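Local coordinates for metallo-beta-lactamase domain-containing protein 1 (Thermotoga maritima, PDB 1ZTC) that binds two nickel ions in a metallo-beta-lactamase fold and probably hydrolyses RNA as an endoribonuclease, at residues 168-173 with 196-201. Numbering follows the deposited sequence.
Sequences RVLITG and NFLDRV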
loop_
_atom_site.group_PDB
_atom_site.type_symbol
_atom_site.label_atom_id
_atom_site.label_comp_id
_atom_site.label_asym_id
_atom_site.label_seq_id
_atom_site.Cartn_x
_atom_site.Cartn_y
_atom_site.Cartn_z
ATOM N N ARG A 168 -25.736 7.554 -18.937
ATOM C CA ARG A 168 -25.782 6.101 -18.993
ATOM C C ARG A 168 -24.420 5.588 -18.547
ATOM O O ARG A 168 -23.402 5.880 -19.168
ATOM C CB ARG A 168 -26.178 5.583 -20.394
ATOM C CG ARG A 168 -26.055 4.073 -20.502
ATOM C CD ARG A 168 -26.788 3.458 -21.678
ATOM N NE ARG A 168 -28.226 3.469 -21.459
ATOM C CZ ARG A 168 -29.106 2.763 -22.151
ATOM N NH1 ARG A 168 -30.395 2.861 -21.849
ATOM N NH2 ARG A 168 -28.724 1.985 -23.148
ATOM N N VAL A 169 -24.426 4.861 -17.438
ATOM C CA VAL A 169 -23.193 4.460 -16.740
ATOM C C VAL A 169 -23.118 2.950 -16.676
ATOM O O VAL A 169 -24.080 2.290 -16.280
ATOM C CB VAL A 169 -23.142 5.047 -15.299
ATOM C CG1 VAL A 169 -21.860 4.664 -14.592
ATOM C CG2 VAL A 169 -23.284 6.564 -15.330
ATOM N N LEU A 170 -21.970 2.408 -17.066
ATOM C CA LEU A 170 -21.718 0.974 -16.936
ATOM C C LEU A 170 -20.772 0.698 -15.766
ATOM O O LEU A 170 -19.605 1.126 -15.782
ATOM C CB LEU A 170 -21.120 0.389 -18.218
ATOM C CG LEU A 170 -20.870 -1.136 -18.211
ATOM C CD1 LEU A 170 -22.140 -1.905 -17.967
ATOM C CD2 LEU A 170 -20.222 -1.602 -19.472
ATOM N N ILE A 171 -21.299 -0.000 -14.762
ATOM C CA ILE A 171 -20.504 -0.557 -13.668
ATOM C C ILE A 171 -19.974 -1.918 -14.169
ATOM O O ILE A 171 -20.702 -2.887 -14.282
ATOM C CB ILE A 171 -21.347 -0.779 -12.406
ATOM C CG1 ILE A 171 -22.192 0.460 -12.046
ATOM C CG2 ILE A 171 -20.432 -1.252 -11.226
ATOM C CD1 ILE A 171 -21.427 1.721 -11.908
ATOM N N THR A 172 -18.706 -1.950 -14.559
ATOM C CA THR A 172 -18.182 -3.105 -15.300
ATOM C C THR A 172 -17.971 -4.310 -14.433
ATOM O O THR A 172 -18.225 -5.453 -14.871
ATOM C CB THR A 172 -16.844 -2.778 -15.997
ATOM O OG1 THR A 172 -15.821 -2.498 -15.032
ATOM C CG2 THR A 172 -17.007 -1.596 -16.922
ATOM N N GLY A 173 -17.529 -4.045 -13.196
ATOM C CA GLY A 173 -16.981 -5.082 -12.358
ATOM C C GLY A 173 -15.638 -5.522 -12.918
ATOM O O GLY A 173 -15.013 -4.835 -13.761
ATOM N N ASN A 196 -17.265 -8.192 -27.028
ATOM C CA ASN A 196 -18.620 -8.367 -27.556
ATOM C C ASN A 196 -19.674 -7.796 -26.603
ATOM O O ASN A 196 -20.692 -7.259 -27.041
ATOM C CB ASN A 196 -18.937 -9.833 -27.866
ATOM C CG ASN A 196 -18.089 -10.392 -29.004
ATOM O OD1 ASN A 196 -17.605 -9.649 -29.858
ATOM N ND2 ASN A 196 -17.905 -11.708 -29.008
ATOM N N PHE A 197 -19.440 -7.921 -25.307
ATOM C CA PHE A 197 -20.348 -7.358 -24.329
ATOM C C PHE A 197 -20.419 -5.836 -24.429
ATOM O O PHE A 197 -21.487 -5.245 -24.425
ATOM C CB PHE A 197 -19.957 -7.783 -22.917
ATOM C CG PHE A 197 -20.808 -7.135 -21.843
ATOM C CD1 PHE A 197 -22.172 -7.380 -21.788
ATOM C CD2 PHE A 197 -20.245 -6.255 -20.925
ATOM C CE1 PHE A 197 -22.967 -6.758 -20.824
ATOM C CE2 PHE A 197 -21.026 -5.628 -19.958
ATOM C CZ PHE A 197 -22.394 -5.891 -19.910
ATOM N N LEU A 198 -19.275 -5.187 -24.508
ATOM C CA LEU A 198 -19.269 -3.732 -24.631
ATOM C C LEU A 198 -19.935 -3.287 -25.934
ATOM O O LEU A 198 -20.584 -2.252 -25.957
ATOM C CB LEU A 198 -17.874 -3.172 -24.546
ATOM C CG LEU A 198 -17.190 -3.385 -23.203
ATOM C CD1 LEU A 198 -15.749 -2.917 -23.282
ATOM C CD2 LEU A 198 -17.945 -2.681 -22.093
ATOM N N ASP A 199 -19.781 -4.067 -27.005
ATOM C CA ASP A 199 -20.481 -3.784 -28.251
ATOM C C ASP A 199 -21.997 -3.878 -28.079
ATOM O O ASP A 199 -22.744 -3.075 -28.639
ATOM C CB ASP A 199 -20.093 -4.746 -29.400
ATOM C CG ASP A 199 -18.705 -4.488 -29.959
ATOM O OD1 ASP A 199 -18.157 -3.382 -29.753
ATOM O OD2 ASP A 199 -18.162 -5.410 -30.619
ATOM N N ARG A 200 -22.445 -4.882 -27.332
ATOM C CA ARG A 200 -23.855 -5.071 -27.079
ATOM C C ARG A 200 -24.449 -3.912 -26.277
ATOM O O ARG A 200 -25.543 -3.432 -26.575
ATOM C CB ARG A 200 -24.081 -6.368 -26.311
ATOM C CG ARG A 200 -25.529 -6.666 -26.096
ATOM C CD ARG A 200 -25.772 -7.780 -25.100
ATOM N NE ARG A 200 -27.203 -7.850 -24.814
ATOM C CZ ARG A 200 -27.780 -8.456 -23.771
ATOM N NH1 ARG A 200 -27.071 -9.108 -22.839
ATOM N NH2 ARG A 200 -29.093 -8.389 -23.656
ATOM N N VAL A 201 -23.720 -3.456 -25.269
ATOM C CA VAL A 201 -24.153 -2.347 -24.435
ATOM C C VAL A 201 -24.277 -1.058 -25.253
ATOM O O VAL A 201 -25.200 -0.296 -25.059
ATOM C CB VAL A 201 -23.212 -2.187 -23.228
ATOM C CG1 VAL A 201 -23.431 -0.857 -22.498
ATOM C CG2 VAL A 201 -23.419 -3.357 -22.288
HETATM O O HOH W 1 -26.241 2.234 -24.762
#
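Leu-170 packs against Phe-197, Leu-198 and Val-201 where helix 192-201 lies on one face of the mixed sheet that contains strand 169-171, joining a sheet to an outer helix of the alpha-beta/beta-alpha sandwich of the metallo-beta-lactamase fold. The axes of strand 169-171 and helix 196-201 run nearly antiparallel, at 151° and 11.5 Å.

The apolar part rests on one methyl. Leu-170 holds CG anti to its N (chi1 -177°), and chi2 of 59° leaves CD2 anti to CA, extended toward the helix, 3.6 Å from Leu-198 CD2. The same CD2 lies 4.1 Å from Phe-197 CE2, meeting the ring obliquely, and approaches Val-201 CG1 more loosely. Within the helix, Val-201 CG2 sits 3.6 Å above one face of the Phe-197 ring, offset toward its rim; Phe-147 meets this ring edge-to-face.

Polar interactions lie at both ends of the strand. After it, and internal to 168-173, Thr-172 OG1 donates to Gly-173 O at 2.8 Å, in the carbonyl plane on a lone pair; Gly-173 directly precedes Asp-174, a ligand of both nickel ions. At the other end, Arg-168, salt-bridged to Asp-162, reaches the helix through water: its NH2 donates to a molecule 3.0 Å away, which in turn donates to Val-201 O at 2.8 Å.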